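Local coordinates for vacuolar aminopeptidase 1 (Saccharomyces cerevisiae, PDB 5JGF), which removes N-terminal amino acids, preferably neutral or hydrophobic ones, from peptides as a zinc-dependent vacuolar enzyme, and serves as major cargo of the cytoplasm-to-vacuole targeting pathway, at residues I16-K21 and Y26-F31; K21-Y26 and D239-Q244; S103-A108 and R113-P118; V153-L158 and L219-K224. All coordinates share one frame; numbering follows the deposited sequence.

Contact 1 of 4, residues I16-K21 and Y26-F31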
loop_
_atom_site.group_PDB
_atom_site.type_symbol
_atom_site.label_atom_id
_atom_site.label_comp_id
_atom_site.label_asym_id
_atom_site.label_seq_id
_atom_site.Cartn_x
_atom_site.Cartn_y
_atom_site.Cartn_z
ATOM N N ILE D 16 -14.301 47.272 -18.301
ATOM C CA ILE D 16 -15.270 46.560 -17.470
ATOM C C ILE D 16 -16.624 46.491 -18.178
ATOM O O ILE D 16 -17.267 45.436 -18.211
ATOM C CB ILE D 16 -15.421 47.243 -16.087
ATOM C CG1 ILE D 16 -14.175 46.954 -15.239
ATOM C CG2 ILE D 16 -16.695 46.764 -15.389
ATOM C CD1 ILE D 16 -14.141 47.692 -13.913
ATOM N N ASP D 17 -17.054 47.610 -18.754
ATOM C CA ASP D 17 -18.326 47.643 -19.470
ATOM C C ASP D 17 -18.286 46.718 -20.687
ATOM O O ASP D 17 -19.256 46.022 -20.976
ATOM C CB ASP D 17 -18.663 49.071 -19.912
ATOM C CG ASP D 17 -18.907 50.001 -18.741
ATOM O OD1 ASP D 17 -19.246 49.500 -17.645
ATOM O OD2 ASP D 17 -18.777 51.234 -18.916
ATOM N N PHE D 18 -17.157 46.717 -21.389
ATOM C CA PHE D 18 -16.964 45.873 -22.566
ATOM C C PHE D 18 -17.140 44.401 -22.196
ATOM O O PHE D 18 -17.869 43.662 -22.858
ATOM C CB PHE D 18 -15.561 46.126 -23.143
ATOM C CG PHE D 18 -15.003 44.986 -23.956
ATOM C CD1 PHE D 18 -15.547 44.652 -25.191
ATOM C CD2 PHE D 18 -13.899 44.271 -23.496
ATOM C CE1 PHE D 18 -14.997 43.620 -25.962
ATOM C CE2 PHE D 18 -13.342 43.242 -24.253
ATOM C CZ PHE D 18 -13.890 42.915 -25.490
ATOM N N ILE D 19 -16.477 43.979 -21.124
ATOM C CA ILE D 19 -16.565 42.594 -20.677
ATOM C C ILE D 19 -17.995 42.231 -20.283
ATOM O O ILE D 19 -18.496 41.166 -20.642
ATOM C CB ILE D 19 -15.625 42.349 -19.469
ATOM C CG1 ILE D 19 -14.164 42.399 -19.930
ATOM C CG2 ILE D 19 -15.963 41.018 -18.795
ATOM C CD1 ILE D 19 -13.760 41.264 -20.867
ATOM N N TYR D 20 -18.643 43.131 -19.551
ATOM C CA TYR D 20 -20.007 42.927 -19.074
ATOM C C TYR D 20 -21.060 42.911 -20.185
ATOM O O TYR D 20 -21.988 42.103 -20.161
ATOM C CB TYR D 20 -20.353 44.020 -18.056
ATOM C CG TYR D 20 -21.705 43.874 -17.394
ATOM C CD1 TYR D 20 -21.992 42.777 -16.577
ATOM C CD2 TYR D 20 -22.688 44.850 -17.554
ATOM C CE1 TYR D 20 -23.219 42.659 -15.932
ATOM C CE2 TYR D 20 -23.924 44.741 -16.915
ATOM C CZ TYR D 20 -24.181 43.646 -16.106
ATOM O OH TYR D 20 -25.393 43.543 -15.462
ATOM N N LYS D 21 -20.914 43.797 -21.163
ATOM C CA LYS D 21 -21.887 43.877 -22.248
ATOM C C LYS D 21 -21.665 42.917 -23.410
ATOM O O LYS D 21 -22.528 42.788 -24.272
ATOM C CB LYS D 21 -21.951 45.313 -22.777
ATOM C CG LYS D 21 -22.501 46.307 -21.767
ATOM C CD LYS D 21 -22.408 47.736 -22.283
ATOM C CE LYS D 21 -23.008 48.723 -21.288
ATOM N NZ LYS D 21 -22.848 50.132 -21.748
ATOM N N TYR D 26 -18.974 35.783 -29.761
ATOM C CA TYR D 26 -19.783 36.436 -30.790
ATOM C C TYR D 26 -20.002 37.913 -30.478
ATOM O O TYR D 26 -19.877 38.761 -31.364
ATOM C CB TYR D 26 -21.145 35.754 -30.921
ATOM C CG TYR D 26 -21.079 34.350 -31.470
ATOM C CD1 TYR D 26 -20.707 34.114 -32.794
ATOM C CD2 TYR D 26 -21.393 33.255 -30.667
ATOM C CE1 TYR D 26 -20.651 32.818 -33.306
ATOM C CE2 TYR D 26 -21.338 31.956 -31.168
ATOM C CZ TYR D 26 -20.968 31.745 -32.484
ATOM O OH TYR D 26 -20.906 30.461 -32.977
ATOM N N HIS D 27 -20.338 38.222 -29.224
ATOM C CA HIS D 27 -20.572 39.614 -28.826
ATOM C C HIS D 27 -19.293 40.428 -28.928
ATOM O O HIS D 27 -19.312 41.572 -29.379
ATOM C CB HIS D 27 -21.090 39.717 -27.381
ATOM C CG HIS D 27 -22.465 39.160 -27.183
ATOM N ND1 HIS D 27 -22.693 37.850 -26.820
ATOM C CD2 HIS D 27 -23.685 39.735 -27.303
ATOM C CE1 HIS D 27 -23.995 37.641 -26.727
ATOM N NE2 HIS D 27 -24.620 38.769 -27.015
ATOM N N VAL D 28 -18.182 39.839 -28.492
ATOM C CA VAL D 28 -16.888 40.516 -28.526
ATOM C C VAL D 28 -16.492 40.927 -29.942
ATOM O O VAL D 28 -16.065 42.058 -30.174
ATOM C CB VAL D 28 -15.782 39.622 -27.921
ATOM C CG1 VAL D 28 -14.410 40.251 -28.142
ATOM C CG2 VAL D 28 -16.034 39.440 -26.425
ATOM N N VAL D 29 -16.623 39.999 -30.881
ATOM C CA VAL D 29 -16.304 40.284 -32.273
ATOM C C VAL D 29 -17.250 41.354 -32.814
ATOM O O VAL D 29 -16.814 42.276 -33.502
ATOM C CB VAL D 29 -16.402 39.006 -33.131
ATOM C CG1 VAL D 29 -16.320 39.361 -34.610
ATOM C CG2 VAL D 29 -15.276 38.044 -32.760
ATOM N N SER D 30 -18.535 41.240 -32.483
ATOM C CA SER D 30 -19.546 42.193 -32.930
ATOM C C SER D 30 -19.215 43.560 -32.381
ATOM O O SER D 30 -19.381 44.557 -33.067
ATOM C CB SER D 30 -20.927 41.756 -32.441
ATOM O OG SER D 30 -21.941 42.575 -32.979
ATOM N N PHE D 31 -18.767 43.604 -31.130
ATOM C CA PHE D 31 -18.388 44.859 -30.478
ATOM C C PHE D 31 -17.260 45.558 -31.230
ATOM O O PHE D 31 -17.318 46.763 -31.483
ATOM C CB PHE D 31 -17.918 44.584 -29.042
ATOM C CG PHE D 31 -17.277 45.771 -28.369
ATOM C CD1 PHE D 31 -18.050 46.721 -27.705
ATOM C CD2 PHE D 31 -15.895 45.940 -28.404
ATOM C CE1 PHE D 31 -17.449 47.823 -27.082
ATOM C CE2 PHE D 31 -15.288 47.038 -27.786
ATOM C CZ PHE D 31 -16.068 47.979 -27.124
#

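Contact 2 of 4, residues K21-Y26 and D239-Q244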
loop_
_atom_site.group_PDB
_atom_site.type_symbol
_atom_site.label_atom_id
_atom_site.label_comp_id
_atom_site.label_asym_id
_atom_site.label_seq_id
_atom_site.Cartn_x
_atom_site.Cartn_y
_atom_site.Cartn_z
ATOM N N LYS D 21 -20.914 43.797 -21.163
ATOM C CA LYS D 21 -21.887 43.877 -22.248
ATOM C C LYS D 21 -21.665 42.917 -23.410
ATOM O O LYS D 21 -22.528 42.788 -24.272
ATOM C CB LYS D 21 -21.951 45.313 -22.777
ATOM C CG LYS D 21 -22.501 46.307 -21.767
ATOM C CD LYS D 21 -22.408 47.736 -22.283
ATOM C CE LYS D 21 -23.008 48.723 -21.288
ATOM N NZ LYS D 21 -22.848 50.132 -21.748
ATOM N N ASN D 22 -20.523 42.237 -23.430
ATOM C CA ASN D 22 -20.206 41.306 -24.513
ATOM C C ASN D 22 -19.641 40.012 -23.924
ATOM O O ASN D 22 -18.457 39.716 -24.056
ATOM C CB ASN D 22 -19.191 41.966 -25.444
ATOM C CG ASN D 22 -19.686 43.297 -25.974
ATOM O OD1 ASN D 22 -20.483 43.343 -26.908
ATOM N ND2 ASN D 22 -19.242 44.388 -25.353
ATOM N N PRO D 23 -20.507 39.213 -23.288
ATOM C CA PRO D 23 -20.159 37.943 -22.642
ATOM C C PRO D 23 -19.611 36.799 -23.485
ATOM O O PRO D 23 -18.776 36.032 -23.006
ATOM C CB PRO D 23 -21.454 37.564 -21.931
ATOM C CG PRO D 23 -22.497 38.077 -22.881
ATOM C CD PRO D 23 -21.961 39.447 -23.226
ATOM N N THR D 24 -20.079 36.665 -24.724
ATOM C CA THR D 24 -19.605 35.577 -25.577
ATOM C C THR D 24 -18.662 36.066 -26.671
ATOM O O THR D 24 -18.584 37.263 -26.955
ATOM C CB THR D 24 -20.776 34.842 -26.253
ATOM O OG1 THR D 24 -21.305 35.653 -27.312
ATOM C CG2 THR D 24 -21.883 34.559 -25.239
ATOM N N THR D 25 -17.943 35.132 -27.282
ATOM C CA THR D 25 -17.012 35.479 -28.349
ATOM C C THR D 25 -17.756 36.225 -29.461
ATOM O O THR D 25 -17.241 37.192 -30.027
ATOM C CB THR D 25 -16.345 34.215 -28.919
ATOM O OG1 THR D 25 -15.744 33.475 -27.846
ATOM C CG2 THR D 25 -15.261 34.589 -29.926
ATOM N N TYR D 26 -18.974 35.783 -29.761
ATOM C CA TYR D 26 -19.783 36.436 -30.790
ATOM C C TYR D 26 -20.002 37.913 -30.478
ATOM O O TYR D 26 -19.877 38.761 -31.364
ATOM C CB TYR D 26 -21.145 35.754 -30.921
ATOM C CG TYR D 26 -21.079 34.350 -31.470
ATOM C CD1 TYR D 26 -20.707 34.114 -32.794
ATOM C CD2 TYR D 26 -21.393 33.255 -30.667
ATOM C CE1 TYR D 26 -20.651 32.818 -33.306
ATOM C CE2 TYR D 26 -21.338 31.956 -31.168
ATOM C CZ TYR D 26 -20.968 31.745 -32.484
ATOM O OH TYR D 26 -20.906 30.461 -32.977
ATOM N N ASP D 239 -23.688 30.083 -24.620
ATOM C CA ASP D 239 -22.766 29.902 -23.499
ATOM C C ASP D 239 -23.509 30.207 -22.209
ATOM O O ASP D 239 -24.565 30.844 -22.218
ATOM C CB ASP D 239 -21.630 30.935 -23.493
ATOM C CG ASP D 239 -20.698 30.838 -24.669
ATOM O OD1 ASP D 239 -19.761 31.663 -24.693
ATOM O OD2 ASP D 239 -20.874 29.974 -25.546
ATOM N N LEU D 240 -22.920 29.763 -21.105
ATOM C CA LEU D 240 -23.404 30.086 -19.773
ATOM C C LEU D 240 -22.174 30.821 -19.257
ATOM O O LEU D 240 -21.049 30.346 -19.432
ATOM C CB LEU D 240 -23.670 28.843 -18.927
ATOM C CG LEU D 240 -24.958 28.080 -19.223
ATOM C CD1 LEU D 240 -25.185 27.078 -18.094
ATOM C CD2 LEU D 240 -26.145 29.046 -19.312
ATOM N N PHE D 241 -22.375 31.981 -18.643
ATOM C CA PHE D 241 -21.255 32.778 -18.158
ATOM C C PHE D 241 -21.625 33.552 -16.902
ATOM O O PHE D 241 -22.802 33.746 -16.609
ATOM C CB PHE D 241 -20.845 33.758 -19.256
ATOM C CG PHE D 241 -22.012 34.484 -19.864
ATOM C CD1 PHE D 241 -22.611 35.550 -19.197
ATOM C CD2 PHE D 241 -22.555 34.057 -21.071
ATOM C CE1 PHE D 241 -23.741 36.183 -19.726
ATOM C CE2 PHE D 241 -23.684 34.680 -21.610
ATOM C CZ PHE D 241 -24.278 35.745 -20.936
ATOM N N ASP D 242 -20.606 34.001 -16.171
ATOM C CA ASP D 242 -20.807 34.765 -14.941
ATOM C C ASP D 242 -21.353 36.148 -15.301
ATOM O O ASP D 242 -20.760 36.857 -16.115
ATOM C CB ASP D 242 -19.472 34.928 -14.200
ATOM C CG ASP D 242 -19.646 35.402 -12.767
ATOM O OD1 ASP D 242 -20.675 36.038 -12.459
ATOM O OD2 ASP D 242 -18.741 35.148 -11.948
ATOM N N VAL D 243 -22.477 36.531 -14.697
ATOM C CA VAL D 243 -23.072 37.837 -14.969
ATOM C C VAL D 243 -22.642 38.911 -13.979
ATOM O O VAL D 243 -23.155 40.028 -14.025
ATOM C CB VAL D 243 -24.621 37.787 -14.958
ATOM C CG1 VAL D 243 -25.123 36.917 -16.087
ATOM C CG2 VAL D 243 -25.117 37.280 -13.615
ATOM N N GLN D 244 -21.717 38.591 -13.076
ATOM C CA GLN D 244 -21.275 39.599 -12.117
ATOM C C GLN D 244 -20.376 40.613 -12.816
ATOM O O GLN D 244 -19.306 40.274 -13.323
ATOM C CB GLN D 244 -20.521 38.966 -10.943
ATOM C CG GLN D 244 -20.061 39.999 -9.907
ATOM C CD GLN D 244 -19.339 39.376 -8.724
ATOM O OE1 GLN D 244 -18.728 38.315 -8.845
ATOM N NE2 GLN D 244 -19.385 40.050 -7.577
HETATM O O HOH W 1 -18.670 33.274 -22.272
HETATM O O HOH W 2 -17.954 32.493 -26.115
#

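Contact 3 of 4, residues S103-A108 and R113-P118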
loop_
_atom_site.group_PDB
_atom_site.type_symbol
_atom_site.label_atom_id
_atom_site.label_comp_id
_atom_site.label_asym_id
_atom_site.label_seq_id
_atom_site.Cartn_x
_atom_site.Cartn_y
_atom_site.Cartn_z
ATOM N N SER D 103 -29.912 20.237 -25.105
ATOM C CA SER D 103 -29.740 20.616 -23.705
ATOM C C SER D 103 -30.887 20.116 -22.845
ATOM O O SER D 103 -30.850 20.240 -21.622
ATOM C CB SER D 103 -29.651 22.137 -23.568
ATOM O OG SER D 103 -30.921 22.739 -23.757
ATOM N N PHE D 104 -31.901 19.548 -23.487
ATOM C CA PHE D 104 -33.070 19.060 -22.769
ATOM C C PHE D 104 -32.778 17.988 -21.727
ATOM O O PHE D 104 -32.023 17.049 -21.970
ATOM C CB PHE D 104 -34.118 18.538 -23.763
ATOM C CG PHE D 104 -35.419 18.140 -23.117
ATOM C CD1 PHE D 104 -35.539 16.927 -22.446
ATOM C CD2 PHE D 104 -36.514 18.998 -23.148
ATOM C CE1 PHE D 104 -36.732 16.574 -21.812
ATOM C CE2 PHE D 104 -37.711 18.657 -22.519
ATOM C CZ PHE D 104 -37.818 17.441 -21.849
ATOM N N LYS D 105 -33.388 18.149 -20.557
ATOM C CA LYS D 105 -33.260 17.191 -19.464
ATOM C C LYS D 105 -34.630 17.093 -18.806
ATOM O O LYS D 105 -35.325 18.099 -18.668
ATOM C CB LYS D 105 -32.249 17.661 -18.413
ATOM C CG LYS D 105 -30.804 17.710 -18.874
ATOM C CD LYS D 105 -29.885 18.101 -17.725
ATOM C CE LYS D 105 -29.795 17.007 -16.667
ATOM N NZ LYS D 105 -29.054 15.805 -17.148
ATOM N N ASP D 106 -35.027 15.886 -18.415
ATOM C CA ASP D 106 -36.312 15.718 -17.749
ATOM C C ASP D 106 -36.185 16.423 -16.409
ATOM O O ASP D 106 -35.081 16.543 -15.876
ATOM C CB ASP D 106 -36.619 14.238 -17.495
ATOM C CG ASP D 106 -36.677 13.425 -18.768
ATOM O OD1 ASP D 106 -37.326 13.875 -19.732
ATOM O OD2 ASP D 106 -36.082 12.328 -18.796
ATOM N N THR D 107 -37.298 16.903 -15.864
ATOM C CA THR D 107 -37.230 17.554 -14.565
ATOM C C THR D 107 -36.844 16.475 -13.562
ATOM O O THR D 107 -37.146 15.296 -13.762
ATOM C CB THR D 107 -38.580 18.183 -14.153
ATOM O OG1 THR D 107 -39.629 17.226 -14.331
ATOM C CG2 THR D 107 -38.868 19.425 -14.984
ATOM N N ALA D 108 -36.158 16.881 -12.501
ATOM C CA ALA D 108 -35.717 15.960 -11.461
ATOM C C ALA D 108 -36.340 16.435 -10.159
ATOM O O ALA D 108 -35.924 17.450 -9.597
ATOM C CB ALA D 108 -34.197 15.974 -11.363
ATOM N N ARG D 113 -33.248 21.569 -15.293
ATOM C CA ARG D 113 -31.805 21.644 -15.504
ATOM C C ARG D 113 -31.535 21.614 -17.004
ATOM O O ARG D 113 -32.400 21.220 -17.782
ATOM C CB ARG D 113 -31.104 20.444 -14.854
ATOM C CG ARG D 113 -31.210 20.393 -13.332
ATOM C CD ARG D 113 -30.473 19.186 -12.772
ATOM N NE ARG D 113 -31.084 17.924 -13.189
ATOM C CZ ARG D 113 -30.580 16.725 -12.917
ATOM N NH1 ARG D 113 -29.450 16.619 -12.227
ATOM N NH2 ARG D 113 -31.203 15.630 -13.336
ATOM N N ILE D 114 -30.346 22.049 -17.410
ATOM C CA ILE D 114 -29.981 22.013 -18.821
ATOM C C ILE D 114 -28.659 21.274 -18.971
ATOM O O ILE D 114 -27.749 21.441 -18.161
ATOM C CB ILE D 114 -29.836 23.428 -19.441
ATOM C CG1 ILE D 114 -28.904 24.290 -18.589
ATOM C CG2 ILE D 114 -31.210 24.072 -19.590
ATOM C CD1 ILE D 114 -28.573 25.634 -19.226
ATOM N N ALA D 115 -28.570 20.447 -20.005
ATOM C CA ALA D 115 -27.357 19.684 -20.267
ATOM C C ALA D 115 -26.337 20.606 -20.929
ATOM O O ALA D 115 -26.639 21.267 -21.925
ATOM C CB ALA D 115 -27.673 18.503 -21.173
ATOM N N VAL D 116 -25.133 20.651 -20.368
ATOM C CA VAL D 116 -24.077 21.513 -20.887
ATOM C C VAL D 116 -22.735 20.794 -20.914
ATOM O O VAL D 116 -22.591 19.703 -20.360
ATOM C CB VAL D 116 -23.924 22.790 -20.021
ATOM C CG1 VAL D 116 -25.239 23.559 -19.985
ATOM C CG2 VAL D 116 -23.500 22.413 -18.604
ATOM N N ALA D 117 -21.753 21.421 -21.552
ATOM C CA ALA D 117 -20.412 20.855 -21.651
ATOM C C ALA D 117 -19.387 21.956 -21.412
ATOM O O ALA D 117 -19.637 23.128 -21.704
ATOM C CB ALA D 117 -20.205 20.234 -23.029
ATOM N N PRO D 118 -18.215 21.596 -20.875
ATOM C CA PRO D 118 -17.190 22.608 -20.621
ATOM C C PRO D 118 -16.413 22.977 -21.881
ATOM O O PRO D 118 -16.139 22.123 -22.721
ATOM C CB PRO D 118 -16.296 21.928 -19.591
ATOM C CG PRO D 118 -16.302 20.498 -20.073
ATOM C CD PRO D 118 -17.764 20.261 -20.436
HETATM O O HOH W 3 -33.938 21.162 -20.016
HETATM O O HOH W 4 -35.328 20.093 -16.712
HETATM O O HOH W 5 -33.616 18.312 -14.264
HETATM O O HOH W 6 -33.145 14.991 -15.366
#

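Contact 4 of 4, residues V153-L158 and L219-K224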
loop_
_atom_site.group_PDB
_atom_site.type_symbol
_atom_site.label_atom_id
_atom_site.label_comp_id
_atom_site.label_asym_id
_atom_site.label_seq_id
_atom_site.Cartn_x
_atom_site.Cartn_y
_atom_site.Cartn_z
ATOM N N VAL D 153 -28.097 36.958 -28.554
ATOM C CA VAL D 153 -28.936 37.162 -27.380
ATOM C C VAL D 153 -28.079 37.167 -26.118
ATOM O O VAL D 153 -26.957 36.660 -26.119
ATOM C CB VAL D 153 -30.027 36.075 -27.277
ATOM C CG1 VAL D 153 -30.994 36.207 -28.451
ATOM C CG2 VAL D 153 -29.391 34.689 -27.272
ATOM N N ASP D 154 -28.612 37.743 -25.047
ATOM C CA ASP D 154 -27.883 37.853 -23.789
ATOM C C ASP D 154 -28.892 38.104 -22.671
ATOM O O ASP D 154 -29.619 39.096 -22.701
ATOM C CB ASP D 154 -26.901 39.021 -23.900
ATOM C CG ASP D 154 -26.131 39.273 -22.624
ATOM O OD1 ASP D 154 -25.437 40.312 -22.558
ATOM O OD2 ASP D 154 -26.208 38.443 -21.697
ATOM N N SER D 155 -28.935 37.214 -21.684
ATOM C CA SER D 155 -29.886 37.351 -20.582
ATOM C C SER D 155 -29.487 38.386 -19.536
ATOM O O SER D 155 -30.321 38.816 -18.740
ATOM C CB SER D 155 -30.098 35.999 -19.887
ATOM O OG SER D 155 -28.960 35.630 -19.124
ATOM N N THR D 156 -28.214 38.775 -19.529
ATOM C CA THR D 156 -27.714 39.751 -18.562
ATOM C C THR D 156 -28.705 40.905 -18.406
ATOM O O THR D 156 -29.191 41.446 -19.397
ATOM C CB THR D 156 -26.356 40.319 -19.015
ATOM O OG1 THR D 156 -25.451 39.235 -19.267
ATOM C CG2 THR D 156 -25.766 41.227 -17.943
ATOM N N PRO D 157 -28.989 41.326 -17.161
ATOM C CA PRO D 157 -28.471 40.861 -15.870
ATOM C C PRO D 157 -29.124 39.619 -15.260
ATOM O O PRO D 157 -28.748 39.202 -14.167
ATOM C CB PRO D 157 -28.670 42.076 -14.982
ATOM C CG PRO D 157 -30.026 42.550 -15.444
ATOM C CD PRO D 157 -29.893 42.480 -16.963
ATOM N N LEU D 158 -30.094 39.028 -15.942
ATOM C CA LEU D 158 -30.759 37.854 -15.388
ATOM C C LEU D 158 -29.902 36.592 -15.388
ATOM O O LEU D 158 -29.479 36.121 -16.445
ATOM C CB LEU D 158 -32.062 37.554 -16.145
ATOM C CG LEU D 158 -32.803 36.290 -15.679
ATOM C CD1 LEU D 158 -33.311 36.488 -14.253
ATOM C CD2 LEU D 158 -33.964 35.982 -16.609
ATOM N N LEU D 219 -36.598 27.804 -25.283
ATOM C CA LEU D 219 -36.816 28.219 -26.668
ATOM C C LEU D 219 -37.625 29.517 -26.727
ATOM O O LEU D 219 -37.292 30.430 -27.481
ATOM C CB LEU D 219 -37.533 27.114 -27.456
ATOM C CG LEU D 219 -36.717 25.834 -27.693
ATOM C CD1 LEU D 219 -37.542 24.813 -28.463
ATOM C CD2 LEU D 219 -35.448 26.186 -28.467
ATOM N N ARG D 220 -38.683 29.598 -25.924
ATOM C CA ARG D 220 -39.521 30.798 -25.894
ATOM C C ARG D 220 -38.728 31.997 -25.392
ATOM O O ARG D 220 -38.862 33.108 -25.911
ATOM C CB ARG D 220 -40.734 30.580 -24.986
ATOM C CG ARG D 220 -41.766 29.612 -25.543
ATOM C CD ARG D 220 -42.789 29.236 -24.480
ATOM N NE ARG D 220 -43.853 28.397 -25.021
ATOM C CZ ARG D 220 -44.694 27.682 -24.280
ATOM N NH1 ARG D 220 -44.600 27.701 -22.956
ATOM N NH2 ARG D 220 -45.631 26.949 -24.864
ATOM N N TYR D 221 -37.893 31.764 -24.385
ATOM C CA TYR D 221 -37.088 32.829 -23.806
ATOM C C TYR D 221 -36.084 33.440 -24.785
ATOM O O TYR D 221 -36.036 34.662 -24.938
ATOM C CB TYR D 221 -36.364 32.316 -22.553
ATOM C CG TYR D 221 -35.518 33.369 -21.873
ATOM C CD1 TYR D 221 -34.126 33.327 -21.945
ATOM C CD2 TYR D 221 -36.112 34.432 -21.194
ATOM C CE1 TYR D 221 -33.345 34.322 -21.362
ATOM C CE2 TYR D 221 -35.341 35.432 -20.610
ATOM C CZ TYR D 221 -33.960 35.372 -20.699
ATOM O OH TYR D 221 -33.202 36.376 -20.149
ATOM N N VAL D 222 -35.288 32.610 -25.451
ATOM C CA VAL D 222 -34.303 33.141 -26.392
ATOM C C VAL D 222 -34.956 33.714 -27.649
ATOM O O VAL D 222 -34.405 34.611 -28.282
ATOM C CB VAL D 222 -33.252 32.076 -26.791
ATOM C CG1 VAL D 222 -32.482 31.624 -25.553
ATOM C CG2 VAL D 222 -33.918 30.900 -27.465
ATOM N N ALA D 223 -36.129 33.199 -28.005
ATOM C CA ALA D 223 -36.846 33.701 -29.173
ATOM C C ALA D 223 -37.308 35.115 -28.836
ATOM O O ALA D 223 -37.216 36.026 -29.659
ATOM C CB ALA D 223 -38.045 32.812 -29.482
ATOM N N LYS D 224 -37.795 35.290 -27.613
ATOM C CA LYS D 224 -38.255 36.595 -27.148
ATOM C C LYS D 224 -37.099 37.597 -27.134
ATOM O O LYS D 224 -37.253 38.739 -27.567
ATOM C CB LYS D 224 -38.848 36.473 -25.742
ATOM C CG LYS D 224 -39.294 37.800 -25.144
ATOM C CD LYS D 224 -39.759 37.634 -23.700
ATOM C CE LYS D 224 -40.100 38.984 -23.088
ATOM N NZ LYS D 224 -40.519 38.886 -21.658
#

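Contact 1 of 4, residues I16-K21 and Y26-F31
Phe18 reaches from helix 7-21 into the side of helix 25-38, where Phe31 and Val28 take it up. The aromatic part is an oblique ring pair, centroids 4.8 Å apart and planes at 48°. CD1 of Phe18 lies over one face of the Phe31 ring, nearer the border than the middle, and comes to 3.5 Å from Phe31 CD2. CG of Phe18, anti to the backbone N (chi1 156°), carries the ring toward helix 25-38. The aliphatic part is smaller: CG1 of Val28 meets the ring edge of Phe18 close to its plane, 3.8 Å from CZ. No hydrogen bond joins the segments, so this is apolar packing in a helical hairpin; the axes of 16-21 and 26-31 approach to 9.9 Å, their N-to-C directions 130° apart. The Phe18 ring also meets the rings of Phe32 and Phe268, and Arg264 of helix 261-278 touches both Phe18 and Val28. Tyr26, His27 and Ser30 rest on Leu152 of strand 149-154.

Contact 2 of 4, residues K21-Y26 and D239-Q244
Pro23 sits almost dead centre on the ring of Phe241: its CB is 3.4 Å from the ring centroid and only 7° off the normal, a CH-pi contact over one face. It packs the turn between helices 7-21 and 25-38 on strand 233-242 of the antiparallel sheet. CG of Pro23 follows toward the far end of the ring, 3.5 Å from Phe241 CZ. The ring lies beneath the proline because chi1 of Phe241 is 47°, which sets CG between the backbone N and the carbonyl carbon. The methyl CG2 of Thr24, the N-cap residue of helix 25-38, packs 3.6 Å from Asp239 OD1, while Thr24 OG1 is hydrogen-bonded to His27 ND1. With a serine in place of Phe241, Pro23 would probably lose the aromatic face it rests on, and a gap is likely to open between turn and strand. One water bonds to Pro23 O at 2.9 Å and to Asp239 OD1 at 3.1 Å; another accepts from Thr25 N, although its very short approach to OD1 is doubtful. With Lys98 salt-bridged to OD2 and the start of helix 25-38 near OD1, the buried carboxylate probably stays charged, tied through solvent to the turn.

Contact 3 of 4, residues S103-A108 and R113-P118
Lys105 folds back along Arg113 and Ala115, its CB 3.6 Å from Arg113 O. CG comes 4.0 Å from the methyl CB of Ala115, and CD passes 3.5 Å from Ala115 N. A bend at chi3 (69°) brings CE over one face of the Arg113 guanidinium, 3.8 Å from its NE; a second at chi4 (70°) sets NZ 4.4 Å from Arg113 NH2, two like charges held near each other. Two waters sit at the guanidinium edge, in its plane, on NE and NH2; the one on NH2 also donates to Asp106 O, and the one on NE probably does. A third links Lys105 N to Arg113 O. Arg113 NH1 bonds to Asn352 of a third subunit. The one direct hydrogen bond, Ala115 N to Ser103 O, is 2.8 Å and nearly straight at 175°. Beyond it the backbones part and water fills in, so this is the long loop of a beta hairpin, joining strands 96-99 and 112-119 of the antiparallel six-stranded sheet.

Contact 4 of 4, residues V153-L158 and L219-K224
Tyr221 has its CG anti to the backbone N (chi1 -179°), which swings the phenol off helix 216-226 toward Ser155; there chi1 of 72° turns OG away into the turn and leaves CB to meet the tyrosine. The receiving piece is the exit of strand 149-154, an Asx turn at Asp154 running into a type VI beta turn, Ser155 to Leu158, with a cis peptide before Pro157. Asp154 OD2 accepts from both Thr156 N and Thr156 OG1, the hydroxyl at 2.7 Å on the syn side. Ser155 and Leu158 clasp each other twice: Leu158 N bonds to Ser155 O, and Ser155 OG donates to Leu158 O at 2.8 Å, almost straight onto the carbonyl. Ser155 OG also bonds to Ile134 N, so the turn is pinned to the sheet. Against this frame the Tyr221 OH comes within 3.1 Å of Ser155 CB, which lies at the ring edge and in its plane, while Leu158 CD2 approaches obliquely, 3.6 Å from the same OH. With an alanine in place of Tyr221, Ser155 and Leu158 would probably lose their partner on the helix, and a gap would open between turn and helix. Tyr221 and Leu158 also pack on Ile251 and Gly250 of a third subunit. At the strand end of the contact, Val153 CG1 stands 3.8 Å from Val222 O.

Overall arrangement
From the N terminus, contact 1 closes a short loop first, folding helix 7-21 against helix 25-38. The turn between those helices belongs to contact 2, which crosses contact 1 along the chain and makes a much longer closure, back to strand 233-242. Inside that closure lie contacts 3 and 4, one after the other: contact 3 shuts the connection between strands 96-99 and 112-119, and contact 4 sets helix 216-226 against the end of strand 149-154. Contacts 2, 3 and 4 all reach the same six-stranded antiparallel sheet. Leu240 meets Ile114 and Val116, linking contacts 2 and 3; Pro23 touches Asp154 and Tyr20 touches Thr156, packing the N-terminal helix pair and its turn against the sheet's edge.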